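Local coordinates for probable leucine/isoleucine/valine-binding protein (PDB 4KV7) that probably binds leucine, isoleucine, valine or related small ligands as a solute receptor of the leucine-binding protein family, at residues A143-A148 with L246-V251; V251-L256 with I267-V272; V273-S278 with W361-G366; E285-M290 with L297-V302; G306-R311 with I341-P346. The protein carries 1 engineered substitution. All blocks are in the same frame, centred on the assembly; numbering follows the deposited sequence.

Contact 1: residues A143-A148 with L246-V251; sequences AAMVDA and LAVSFV
Met145, modelled as selenomethionine, carries its side of this contact alone, meeting Leu246, Ala247 and Val248 at and just beyond the end of strand 244-247. The interactions are of two kinds. The first is apolar packing. CG of Met145 is anti to its own carbonyl carbon (chi1 -68°) and the chain runs on almost fully extended, an arrangement that carries the selenium and the methyl CE from the helix to the strand. The Met145 and Leu246 side chains run antiparallel, flank to flank: CD2 of Leu246 lies beside Met145 CG at 4.0 Å, and farther along the same extended chain SE lies against Leu246 CB, also at 4.0 Å. At the far end CE touches Leu246 CB at 3.8 Å and the CG1 branch of Val248 at 3.8 Å. A long, unbranched and flexible side chain suits this place, since it can thread between two branched ones.

The second kind is contact with the backbone. CE approaches the carbonyl O of Ala247 to 3.3 Å and the amide N of Val248 to 3.7 Å, with no hydrogen bond between the segments. Those backbone groups are engaged within the sheet, Ala247 pairing with Val268 and Thr270, and Val248 with Met222.

All the touching residues are buried. Helix 138-151 thus lies against the mixed sheet of an alpha/beta lobe, as in periplasmic binding proteins, Met145 also touching Ile221 of the adjoining strand 219-223, Leu246 reaching back to Leu149, and helix 167-183 packing alongside through Val146.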
# COMPACT_ATOMS: atom_id res chain seq x y z
N ALA A 143 -2.21 -13.93 -5.81
CA ALA A 143 -2.69 -14.75 -6.92
C ALA A 143 -1.75 -14.58 -8.11
O ALA A 143 -1.39 -15.56 -8.77
CB ALA A 143 -4.12 -14.37 -7.30
N ALA A 144 -1.37 -13.35 -8.41
CA ALA A 144 -0.47 -13.10 -9.54
C ALA A 144 0.87 -13.81 -9.34
O ALA A 144 1.38 -14.44 -10.26
CB ALA A 144 -0.28 -11.61 -9.74
N MSE A 145 1.41 -13.72 -8.13
CA MSE A 145 2.67 -14.37 -7.80
C MSE A 145 2.57 -15.88 -7.96
O MSE A 145 3.42 -16.51 -8.60
CB MSE A 145 3.07 -14.07 -6.36
CG MSE A 145 3.45 -12.64 -6.08
SE MSE A 145 3.77 -12.55 -4.19
CE MSE A 145 4.59 -10.78 -4.05
N VAL A 146 1.56 -16.47 -7.32
CA VAL A 146 1.44 -17.92 -7.31
C VAL A 146 1.23 -18.46 -8.72
O VAL A 146 1.88 -19.43 -9.12
CB VAL A 146 0.35 -18.39 -6.34
CG1 VAL A 146 -0.02 -19.86 -6.57
CG2 VAL A 146 0.78 -18.14 -4.89
N ASP A 147 0.33 -17.84 -9.48
CA ASP A 147 0.09 -18.31 -10.84
C ASP A 147 1.37 -18.24 -11.67
O ASP A 147 1.66 -19.15 -12.44
CB ASP A 147 -1.01 -17.49 -11.52
CG ASP A 147 -2.40 -17.78 -10.98
OD1 ASP A 147 -2.60 -18.82 -10.32
OD2 ASP A 147 -3.31 -16.94 -11.22
N ALA A 148 2.14 -17.17 -11.50
CA ALA A 148 3.36 -17.02 -12.27
C ALA A 148 4.43 -18.03 -11.87
O ALA A 148 5.16 -18.53 -12.72
CB ALA A 148 3.89 -15.61 -12.15
N LEU A 246 9.86 -13.01 -3.05
CA LEU A 246 8.86 -12.13 -3.66
C LEU A 246 8.23 -11.28 -2.58
O LEU A 246 7.68 -11.81 -1.61
CB LEU A 246 7.76 -12.92 -4.36
CG LEU A 246 8.21 -13.90 -5.44
CD1 LEU A 246 8.42 -15.31 -4.89
CD2 LEU A 246 7.22 -13.91 -6.60
N ALA A 247 8.26 -9.96 -2.74
CA ALA A 247 7.75 -9.03 -1.75
C ALA A 247 6.42 -8.46 -2.21
O ALA A 247 6.29 -8.01 -3.36
CB ALA A 247 8.74 -7.90 -1.54
N VAL A 248 5.43 -8.44 -1.33
CA VAL A 248 4.20 -7.73 -1.66
C VAL A 248 4.43 -6.22 -1.60
O VAL A 248 5.46 -5.74 -1.07
CB VAL A 248 2.99 -8.13 -0.77
CG1 VAL A 248 2.69 -9.62 -0.91
CG2 VAL A 248 3.22 -7.75 0.68
N SER A 249 3.46 -5.47 -2.10
CA SER A 249 3.56 -4.02 -2.20
C SER A 249 3.95 -3.33 -0.90
O SER A 249 4.77 -2.41 -0.89
CB SER A 249 2.20 -3.49 -2.67
OG SER A 249 1.20 -3.89 -1.77
N PHE A 250 3.33 -3.76 0.19
CA PHE A 250 3.44 -3.11 1.49
C PHE A 250 4.85 -3.19 2.06
O PHE A 250 5.20 -2.39 2.92
CB PHE A 250 2.44 -3.76 2.46
CG PHE A 250 2.27 -3.04 3.77
CD1 PHE A 250 3.09 -3.32 4.86
CD2 PHE A 250 1.27 -2.09 3.92
CE1 PHE A 250 2.93 -2.67 6.06
CE2 PHE A 250 1.11 -1.42 5.12
CZ PHE A 250 1.95 -1.71 6.20
N VAL A 251 5.66 -4.16 1.63
CA VAL A 251 7.02 -4.29 2.14
C VAL A 251 7.78 -2.98 1.98
O VAL A 251 8.52 -2.58 2.88
CB VAL A 251 7.78 -5.43 1.42
CG1 VAL A 251 9.25 -5.46 1.83
CG2 VAL A 251 7.12 -6.76 1.73

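Contact 2: residues V251-L256 with I267-V272; sequences VGADAL and IVATQV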
# COMPACT_ATOMS: atom_id res chain seq x y z
N VAL A 251 5.66 -4.16 1.63
CA VAL A 251 7.02 -4.29 2.14
C VAL A 251 7.78 -2.98 1.98
O VAL A 251 8.52 -2.58 2.88
CB VAL A 251 7.78 -5.43 1.42
CG1 VAL A 251 9.25 -5.46 1.83
CG2 VAL A 251 7.12 -6.76 1.73
N GLY A 252 7.59 -2.31 0.85
CA GLY A 252 8.33 -1.10 0.52
C GLY A 252 9.58 -1.45 -0.26
O GLY A 252 10.66 -1.57 0.32
N ALA A 253 9.42 -1.65 -1.56
CA ALA A 253 10.50 -2.17 -2.39
C ALA A 253 11.67 -1.21 -2.47
O ALA A 253 12.81 -1.63 -2.59
CB ALA A 253 9.98 -2.50 -3.79
N ASP A 254 11.39 0.09 -2.43
CA ASP A 254 12.47 1.06 -2.48
C ASP A 254 13.30 1.04 -1.20
O ASP A 254 14.53 1.03 -1.25
CB ASP A 254 11.92 2.44 -2.80
CG ASP A 254 11.24 2.48 -4.15
OD1 ASP A 254 11.96 2.34 -5.16
OD2 ASP A 254 10.00 2.63 -4.20
N ALA A 255 12.62 0.98 -0.06
CA ALA A 255 13.33 0.86 1.21
C ALA A 255 14.07 -0.47 1.33
O ALA A 255 15.17 -0.54 1.89
CB ALA A 255 12.37 1.03 2.36
N LEU A 256 13.47 -1.53 0.80
CA LEU A 256 14.09 -2.84 0.83
C LEU A 256 15.39 -2.84 0.04
O LEU A 256 16.42 -3.34 0.50
CB LEU A 256 13.12 -3.86 0.24
CG LEU A 256 13.59 -5.31 0.21
CD1 LEU A 256 13.61 -5.92 1.61
CD2 LEU A 256 12.70 -6.13 -0.70
N ILE A 267 15.25 -9.93 -6.49
CA ILE A 267 13.98 -9.96 -5.78
C ILE A 267 12.87 -9.43 -6.67
O ILE A 267 13.05 -8.45 -7.39
CB ILE A 267 14.05 -9.12 -4.49
CG1 ILE A 267 15.03 -9.76 -3.50
CG2 ILE A 267 12.68 -9.01 -3.84
CD1 ILE A 267 15.24 -8.93 -2.26
N VAL A 268 11.71 -10.09 -6.65
CA VAL A 268 10.53 -9.63 -7.37
C VAL A 268 9.58 -9.01 -6.36
O VAL A 268 9.40 -9.56 -5.27
CB VAL A 268 9.85 -10.78 -8.12
CG1 VAL A 268 8.51 -10.37 -8.68
CG2 VAL A 268 10.76 -11.29 -9.24
N ALA A 269 9.00 -7.87 -6.68
CA ALA A 269 8.08 -7.20 -5.77
C ALA A 269 6.86 -6.73 -6.54
O ALA A 269 6.99 -6.00 -7.53
CB ALA A 269 8.77 -6.02 -5.06
N THR A 270 5.67 -7.13 -6.09
CA THR A 270 4.46 -6.70 -6.75
C THR A 270 4.04 -5.32 -6.25
O THR A 270 4.01 -5.07 -5.04
CB THR A 270 3.31 -7.70 -6.56
OG1 THR A 270 3.22 -8.09 -5.18
CG2 THR A 270 3.55 -8.95 -7.38
N GLN A 271 3.70 -4.44 -7.19
CA GLN A 271 3.24 -3.10 -6.87
C GLN A 271 1.79 -2.89 -7.26
O GLN A 271 1.27 -3.58 -8.15
CB GLN A 271 4.12 -2.06 -7.57
CG GLN A 271 5.62 -2.23 -7.34
CD GLN A 271 5.98 -2.32 -5.88
OE1 GLN A 271 5.56 -1.49 -5.08
NE2 GLN A 271 6.77 -3.32 -5.52
N VAL A 272 1.15 -1.93 -6.61
CA VAL A 272 -0.22 -1.56 -6.90
C VAL A 272 -0.30 -0.27 -7.71
O VAL A 272 -1.39 0.29 -7.90
CB VAL A 272 -1.07 -1.46 -5.62
CG1 VAL A 272 -1.13 -2.82 -4.93
CG2 VAL A 272 -0.51 -0.39 -4.68
O HOH W 1 6.90 -0.65 -2.82
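The side-chain oxygen OE1 of Gln271 lies 2.8 Å from a water that also takes the backbone N-H of Ala253, the water oxygen being 3.0 Å from Ala253 N. One water thus links the strand to the first turn of helix 253-260, whose early N-H groups have no carbonyl of a preceding turn to bind. Gln271 can play this role because its chain bends at chi2 (-53°), folding the amide back beside its own strand; there NE2 makes a weak hydrogen bond, 3.4 Å long, to Ala269 O and rests 3.7 Å from the methyl CB of Ala253.

Strand 244-247, helix 253-260 and strand 268-271 form a beta-alpha-beta crossover, and this contact seats the helix on the second of its two parallel strands. Small residues set the spacing: Ala253 CB meets Ala269 CB at 3.9 Å, and the two small methyls let helix and strand approach closely. One turn further on, Leu256 and Ile267 reach toward each other tip to tip, with CD2 of the leucine 4.1 Å from CD1 of the isoleucine. Gly252 holds the N-cap position; at phi 91°, psi 82° a CB would collide with the carbonyl O of Val251, which is why glycine fits, and its own carbonyl O accepts the N-H of Leu256.

Contact 3: residues V273-S278 with W361-G366; sequences VPHFDS and WPVLIG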
# COMPACT_ATOMS: atom_id res chain seq x y z
N VAL A 273 0.85 0.19 -8.18
CA VAL A 273 0.99 1.37 -9.02
C VAL A 273 1.99 1.01 -10.13
O VAL A 273 2.80 0.10 -9.96
CB VAL A 273 1.54 2.59 -8.23
CG1 VAL A 273 0.53 3.02 -7.16
CG2 VAL A 273 2.89 2.27 -7.59
N PRO A 274 1.94 1.72 -11.26
CA PRO A 274 2.95 1.53 -12.30
C PRO A 274 4.30 2.04 -11.81
O PRO A 274 4.42 2.60 -10.72
CB PRO A 274 2.42 2.36 -13.47
CG PRO A 274 1.60 3.42 -12.82
CD PRO A 274 0.95 2.75 -11.64
N HIS A 275 5.34 1.83 -12.61
CA HIS A 275 6.66 2.22 -12.16
C HIS A 275 6.78 3.74 -12.18
O HIS A 275 6.28 4.40 -13.08
CB HIS A 275 7.75 1.60 -13.04
CG HIS A 275 9.07 1.55 -12.36
ND1 HIS A 275 9.82 2.68 -12.10
CD2 HIS A 275 9.75 0.51 -11.82
CE1 HIS A 275 10.92 2.34 -11.45
NE2 HIS A 275 10.91 1.03 -11.28
N PHE A 276 7.45 4.30 -11.18
CA PHE A 276 7.61 5.75 -11.11
C PHE A 276 8.51 6.32 -12.20
O PHE A 276 8.55 7.54 -12.39
CB PHE A 276 8.08 6.20 -9.72
CG PHE A 276 9.28 5.47 -9.20
CD1 PHE A 276 10.55 5.79 -9.64
CD2 PHE A 276 9.14 4.47 -8.24
CE1 PHE A 276 11.66 5.14 -9.14
CE2 PHE A 276 10.25 3.81 -7.74
CZ PHE A 276 11.51 4.15 -8.19
N ASP A 277 9.18 5.45 -12.95
CA ASP A 277 9.95 5.88 -14.11
C ASP A 277 9.16 5.79 -15.41
O ASP A 277 9.68 6.13 -16.48
CB ASP A 277 11.25 5.07 -14.23
CG ASP A 277 12.27 5.41 -13.14
OD1 ASP A 277 12.26 6.54 -12.63
OD2 ASP A 277 13.10 4.53 -12.82
N SER A 278 7.91 5.35 -15.33
CA SER A 278 7.03 5.19 -16.51
C SER A 278 6.72 6.52 -17.18
O SER A 278 6.75 7.57 -16.53
CB SER A 278 5.70 4.55 -16.09
OG SER A 278 4.77 4.52 -17.17
N TRP A 361 1.36 -4.62 -10.75
CA TRP A 361 2.52 -4.37 -11.59
C TRP A 361 3.75 -4.98 -10.94
O TRP A 361 4.30 -4.39 -10.01
CB TRP A 361 2.77 -2.87 -11.69
CG TRP A 361 1.91 -2.08 -12.63
CD1 TRP A 361 2.18 -1.80 -13.94
CD2 TRP A 361 0.68 -1.41 -12.33
NE1 TRP A 361 1.19 -1.02 -14.47
CE2 TRP A 361 0.26 -0.76 -13.50
CE3 TRP A 361 -0.11 -1.31 -11.18
CZ2 TRP A 361 -0.91 -0.01 -13.55
CZ3 TRP A 361 -1.26 -0.56 -11.23
CH2 TRP A 361 -1.66 0.08 -12.41
N PRO A 362 4.19 -6.15 -11.41
CA PRO A 362 5.40 -6.73 -10.81
C PRO A 362 6.65 -5.99 -11.26
O PRO A 362 6.73 -5.51 -12.40
CB PRO A 362 5.41 -8.16 -11.34
CG PRO A 362 4.61 -8.12 -12.58
CD PRO A 362 3.60 -7.02 -12.44
N VAL A 363 7.63 -5.87 -10.37
CA VAL A 363 8.92 -5.31 -10.72
C VAL A 363 10.02 -6.25 -10.30
O VAL A 363 9.87 -7.02 -9.35
CB VAL A 363 9.16 -3.89 -10.13
CG1 VAL A 363 8.03 -2.94 -10.52
CG2 VAL A 363 9.34 -3.94 -8.61
N LEU A 364 11.12 -6.20 -11.04
CA LEU A 364 12.32 -6.95 -10.73
C LEU A 364 13.37 -5.97 -10.22
O LEU A 364 13.72 -5.00 -10.90
CB LEU A 364 12.83 -7.65 -11.98
CG LEU A 364 14.14 -8.43 -11.82
CD1 LEU A 364 13.99 -9.58 -10.83
CD2 LEU A 364 14.66 -8.94 -13.17
N ILE A 365 13.86 -6.22 -9.01
CA ILE A 365 14.89 -5.37 -8.44
C ILE A 365 16.24 -5.82 -8.98
O ILE A 365 16.58 -7.00 -8.93
CB ILE A 365 14.88 -5.43 -6.90
CG1 ILE A 365 13.51 -5.00 -6.37
CG2 ILE A 365 15.99 -4.55 -6.33
CD1 ILE A 365 13.37 -5.11 -4.86
N GLY A 366 17.02 -4.87 -9.50
CA GLY A 366 18.32 -5.16 -10.06
C GLY A 366 19.43 -4.64 -9.18
O GLY A 366 19.24 -4.48 -7.97
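Trp361 lays its indole over the peptide joining Val273 to Pro274, and this packing of the indole face on the backbone is the main interaction. The carbonyl carbon of Val273 lies 3.3 Å from CE3 of Trp361, and Pro274 N sits above the middle of the same ring face. A CH-pi contact completes the cover: Pro274 CA stands 3.6 Å from the centroid of the five-membered ring of Trp361 and only 2° off its normal. Proline suits the spot, having no N-H to leave unpaired beneath the indole, and its CB reaches Trp361 NE1 at 3.7 Å. Replacing the tryptophan by an alanine would strip this cover away and probably leave a gap over the Val273-Pro274 peptide, with Pro274 freer to shift. Here the chain leaves the sheet for helices that pack on helix 31-50, probably in the other lobe.

A smaller apolar contact comes next along the loop, and two residues on in the strand, where CD2 of His275 meets the CG1 methyl of Val363 at 4.1 Å, the side chains set crosswise.

Polar bonds fix the histidine rather than join the segments. In the type I turn His275-Ser278, ND1 of His275 accepts the N-H of Asp277 (3.0 Å from Asp277 N) in the ring plane, and NE2 is hydrogen-bonded to Ser370 OG. With ND1 acting as acceptor, the chemistry is consistent with a neutral imidazole carrying its proton on NE2, while the indole holds its neighbour through dispersion and CH-pi attraction.

Contact 4: residues E285-M290 with L297-V302; sequences EYRDAM and LPLSFV
Tyr286 and Leu299 overlap lengthwise but head opposite ways, the phenol running out from its helix toward the opposing backbone while the leucine comes back beside it. CD2 of Leu299 touches CE2 of Tyr286 at 3.8 Å. In Tyr286 CG stands anti to the backbone N (chi1 160°), which carries OH to Ser300, whose N-H it accepts in a fairly straight bond (3.2 Å between Ser300 N and Tyr286 OH, 166° at the hydrogen). The same hydroxyl is hydrogen-bonded to Ser303 OG. With a phenylalanine in its place the ring could remain, but the Ser300 amide and the Ser303 hydroxyl would probably each lose a partner.

Helix 281-293 and helix 301-319 are consecutive helices joined by a short loop, part of the helical layer of this alpha/beta protein, and Ser300 is the N-cap of the second: its OG takes the N-H of Ser303. Tyrosine is apt beside such a start, being apolar along its ring and polar at the end.

Leu299 has two further neighbours. Its CD1 lies 3.6 Å from CD of Arg287, whose chain lies across it while the guanidinium binds Phe276 O and Ser278 O through NH1. Met290, modelled as selenomethionine, lies alongside the leucine with its CB 4.0 Å from Leu299 CD2, then bends at chi2 and chi3 to bring CE to 4.0 Å from Leu297 CB and 3.9 Å from Pro298 O.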
# COMPACT_ATOMS: atom_id res chain seq x y z
N GLU A 285 3.13 13.35 -14.41
CA GLU A 285 2.54 14.37 -13.55
C GLU A 285 2.99 14.21 -12.09
O GLU A 285 3.27 15.19 -11.41
CB GLU A 285 1.01 14.36 -13.69
CG GLU A 285 0.53 14.95 -15.02
CD GLU A 285 -0.87 14.51 -15.44
OE1 GLU A 285 -1.49 13.68 -14.76
OE2 GLU A 285 -1.35 15.01 -16.47
N TYR A 286 3.06 12.98 -11.63
CA TYR A 286 3.64 12.67 -10.32
C TYR A 286 5.06 13.21 -10.22
O TYR A 286 5.40 13.86 -9.25
CB TYR A 286 3.62 11.16 -10.10
CG TYR A 286 4.59 10.67 -9.04
CD1 TYR A 286 4.35 10.87 -7.68
CD2 TYR A 286 5.73 9.97 -9.40
CE1 TYR A 286 5.23 10.40 -6.72
CE2 TYR A 286 6.62 9.50 -8.46
CZ TYR A 286 6.37 9.71 -7.12
OH TYR A 286 7.28 9.23 -6.20
N ARG A 287 5.88 12.95 -11.23
CA ARG A 287 7.28 13.38 -11.15
C ARG A 287 7.38 14.90 -11.13
O ARG A 287 8.19 15.45 -10.39
CB ARG A 287 8.12 12.80 -12.29
CG ARG A 287 8.30 11.29 -12.19
CD ARG A 287 9.54 10.81 -12.96
NE ARG A 287 9.39 11.05 -14.40
CZ ARG A 287 8.83 10.21 -15.25
NH1 ARG A 287 8.36 9.05 -14.83
NH2 ARG A 287 8.73 10.53 -16.54
N ASP A 288 6.55 15.58 -11.92
CA ASP A 288 6.55 17.05 -11.92
C ASP A 288 6.12 17.58 -10.56
O ASP A 288 6.72 18.52 -10.04
CB ASP A 288 5.61 17.61 -12.98
CG ASP A 288 6.11 17.41 -14.41
OD1 ASP A 288 7.32 17.19 -14.62
OD2 ASP A 288 5.27 17.50 -15.33
N ALA A 289 5.08 16.98 -9.98
CA ALA A 289 4.55 17.42 -8.70
C ALA A 289 5.59 17.22 -7.60
O ALA A 289 5.79 18.10 -6.77
CB ALA A 289 3.26 16.70 -8.36
N MSE A 290 6.25 16.07 -7.61
CA MSE A 290 7.32 15.80 -6.64
C MSE A 290 8.48 16.77 -6.78
O MSE A 290 9.02 17.25 -5.78
CB MSE A 290 7.82 14.36 -6.78
CG MSE A 290 6.82 13.32 -6.32
SE MSE A 290 6.62 13.23 -4.38
CE MSE A 290 8.31 12.35 -3.99
N LEU A 297 13.54 14.84 -2.39
CA LEU A 297 12.93 13.55 -2.07
C LEU A 297 13.10 12.56 -3.20
O LEU A 297 12.80 12.87 -4.34
CB LEU A 297 11.43 13.68 -1.79
CG LEU A 297 11.04 14.55 -0.60
CD1 LEU A 297 9.53 14.69 -0.55
CD2 LEU A 297 11.57 13.97 0.71
N PRO A 298 13.54 11.34 -2.88
CA PRO A 298 13.60 10.29 -3.91
C PRO A 298 12.20 9.86 -4.31
O PRO A 298 11.28 9.89 -3.48
CB PRO A 298 14.31 9.15 -3.20
CG PRO A 298 13.94 9.34 -1.76
CD PRO A 298 13.93 10.83 -1.56
N LEU A 299 12.03 9.47 -5.56
CA LEU A 299 10.77 8.89 -6.01
C LEU A 299 10.60 7.51 -5.40
O LEU A 299 11.58 6.85 -5.07
CB LEU A 299 10.73 8.80 -7.53
CG LEU A 299 10.97 10.11 -8.27
CD1 LEU A 299 10.86 9.89 -9.77
CD2 LEU A 299 10.00 11.19 -7.80
N SER A 300 9.35 7.06 -5.23
CA SER A 300 9.10 5.72 -4.73
C SER A 300 7.72 5.24 -5.13
O SER A 300 6.84 6.04 -5.46
CB SER A 300 9.23 5.66 -3.21
OG SER A 300 8.19 6.35 -2.55
N PHE A 301 7.52 3.93 -5.11
CA PHE A 301 6.18 3.40 -5.35
C PHE A 301 5.21 3.89 -4.29
O PHE A 301 4.02 4.01 -4.56
CB PHE A 301 6.17 1.87 -5.39
CG PHE A 301 7.13 1.27 -6.39
CD1 PHE A 301 6.90 1.37 -7.76
CD2 PHE A 301 8.26 0.60 -5.96
CE1 PHE A 301 7.80 0.83 -8.67
CE2 PHE A 301 9.16 0.06 -6.87
CZ PHE A 301 8.92 0.17 -8.22
N VAL A 302 5.71 4.13 -3.08
CA VAL A 302 4.86 4.53 -1.97
C VAL A 302 4.32 5.94 -2.19
O VAL A 302 3.11 6.19 -2.10
CB VAL A 302 5.61 4.42 -0.63
CG1 VAL A 302 4.71 4.88 0.51
CG2 VAL A 302 6.09 2.99 -0.38

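Contact 5: residues G306-R311 with I341-P346; sequences GYIVGR and IGLGAP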
# COMPACT_ATOMS: atom_id res chain seq x y z
N GLY A 306 0.51 7.54 -2.87
CA GLY A 306 -0.07 8.66 -2.15
C GLY A 306 -0.53 9.76 -3.08
O GLY A 306 -1.60 10.36 -2.91
N TYR A 307 0.28 10.04 -4.10
CA TYR A 307 -0.07 11.02 -5.11
C TYR A 307 -1.35 10.64 -5.86
O TYR A 307 -2.21 11.49 -6.09
CB TYR A 307 1.11 11.22 -6.08
CG TYR A 307 0.80 12.15 -7.22
CD1 TYR A 307 0.84 13.53 -7.04
CD2 TYR A 307 0.44 11.66 -8.47
CE1 TYR A 307 0.54 14.39 -8.08
CE2 TYR A 307 0.15 12.51 -9.51
CZ TYR A 307 0.19 13.87 -9.31
OH TYR A 307 -0.11 14.68 -10.38
N ILE A 308 -1.47 9.38 -6.24
CA ILE A 308 -2.68 8.88 -6.90
C ILE A 308 -3.91 9.05 -6.01
O ILE A 308 -4.95 9.53 -6.48
CB ILE A 308 -2.51 7.41 -7.30
CG1 ILE A 308 -1.54 7.32 -8.47
CG2 ILE A 308 -3.86 6.77 -7.65
CD1 ILE A 308 -1.00 5.94 -8.76
N VAL A 309 -3.78 8.70 -4.74
CA VAL A 309 -4.86 8.90 -3.79
C VAL A 309 -5.26 10.38 -3.72
O VAL A 309 -6.45 10.72 -3.78
CB VAL A 309 -4.47 8.33 -2.42
CG1 VAL A 309 -5.47 8.74 -1.35
CG2 VAL A 309 -4.38 6.82 -2.50
N GLY A 310 -4.27 11.27 -3.60
CA GLY A 310 -4.54 12.70 -3.59
C GLY A 310 -5.23 13.17 -4.86
O GLY A 310 -6.18 13.96 -4.80
N ARG A 311 -4.76 12.69 -6.01
CA ARG A 311 -5.36 13.06 -7.29
C ARG A 311 -6.82 12.63 -7.38
O ARG A 311 -7.67 13.39 -7.84
CB ARG A 311 -4.58 12.45 -8.46
CG ARG A 311 -3.28 13.17 -8.83
CD ARG A 311 -3.54 14.49 -9.55
NE ARG A 311 -4.27 14.26 -10.79
CZ ARG A 311 -3.69 13.96 -11.95
NH1 ARG A 311 -2.36 13.86 -12.04
NH2 ARG A 311 -4.43 13.77 -13.04
N ILE A 341 -7.35 8.56 -15.15
CA ILE A 341 -6.45 9.59 -14.62
C ILE A 341 -5.05 9.48 -15.22
O ILE A 341 -4.10 10.04 -14.69
CB ILE A 341 -6.37 9.60 -13.07
CG1 ILE A 341 -5.95 8.23 -12.53
CG2 ILE A 341 -7.69 10.03 -12.45
CD1 ILE A 341 -5.86 8.19 -10.99
N GLY A 342 -4.93 8.76 -16.33
CA GLY A 342 -3.65 8.67 -17.02
C GLY A 342 -2.78 7.50 -16.61
O GLY A 342 -1.56 7.56 -16.77
N LEU A 343 -3.40 6.44 -16.09
CA LEU A 343 -2.70 5.23 -15.67
C LEU A 343 -2.59 4.18 -16.77
O LEU A 343 -1.95 3.15 -16.59
CB LEU A 343 -3.40 4.61 -14.47
CG LEU A 343 -3.09 5.31 -13.16
CD1 LEU A 343 -3.99 4.81 -12.05
CD2 LEU A 343 -1.63 5.10 -12.80
N GLY A 344 -3.23 4.43 -17.91
CA GLY A 344 -3.18 3.51 -19.02
C GLY A 344 -4.38 2.58 -19.09
O GLY A 344 -4.64 1.97 -20.13
N ALA A 345 -5.10 2.47 -17.98
CA ALA A 345 -6.32 1.67 -17.91
C ALA A 345 -7.29 2.33 -16.94
O ALA A 345 -6.87 2.96 -15.96
CB ALA A 345 -6.00 0.26 -17.46
N PRO A 346 -8.60 2.19 -17.21
CA PRO A 346 -9.60 2.89 -16.39
C PRO A 346 -9.71 2.38 -14.97
O PRO A 346 -9.47 1.21 -14.67
CB PRO A 346 -10.91 2.64 -17.15
CG PRO A 346 -10.67 1.37 -17.88
CD PRO A 346 -9.23 1.41 -18.29
O HOH W 2 -3.54 12.26 -15.57
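Ile308 meets two residues of the loop with separate branches. Its CG2 methyl touches CD1 of Ile341 at 4.1 Å, the side chains nearly perpendicular, and its CD1 touches CD2 of Leu343 at 4.2 Å. Branched aliphatic groups suit this buried place because each methyl can serve a different neighbour. Ile341 reaches the helix by setting CG1 between its backbone N and carbonyl carbon (chi1 56°), a crowded position, with the rest of the chain extended.

Beyond this apolar shell lies Arg311, with a water between its NH2 (3.1 Å) and Ile341 O, although that water stands so near the carbonyl that the details of the bridge are doubtful. The guanidinium is steadied by other bonds: NH1 of Arg311 donates to Tyr307 OH at 2.9 Å, with the hydroxyl close to the guanidinium plane, and forms a salt bridge with Glu285. Tyr307, one turn earlier, also receives Arg311 CG over one face of its ring and is hydrogen-bonded to Glu47.

At phi 92° and psi 25° a CB on Gly342 would collide with the carbonyl O of Ile341, which suits glycine; its backbone pairs with that of Leu282. The loop thus packs against two helices, 301-319 at Ile308 and 281-293 at Leu282, while helix 31-50, probably of the N-terminal lobe, flanks Tyr307 and Arg311.

In the fold
From the N terminus, contact 1 is the first to close, bringing helix 138-151 back to strand 244-247 across some 97 intervening residues. Contact 2 shares Val251 with it and follows in series, closing a short loop within the beta-alpha-beta unit 244-271; backbone bonds between strands 244-247 and 268-271 join the two. Contact 3 then spans a long loop, returning the chain to strand 361-365, the neighbour of 268-271 in the same sheet. Contacts 4 and 5 are nested inside that loop, one after the other, and share helix 301-319; the Glu285-Arg311 salt bridge links them. No contacts cross. Asp254 of contact 2 binds Phe301 N, tying the sheet region to this nested helical excursion.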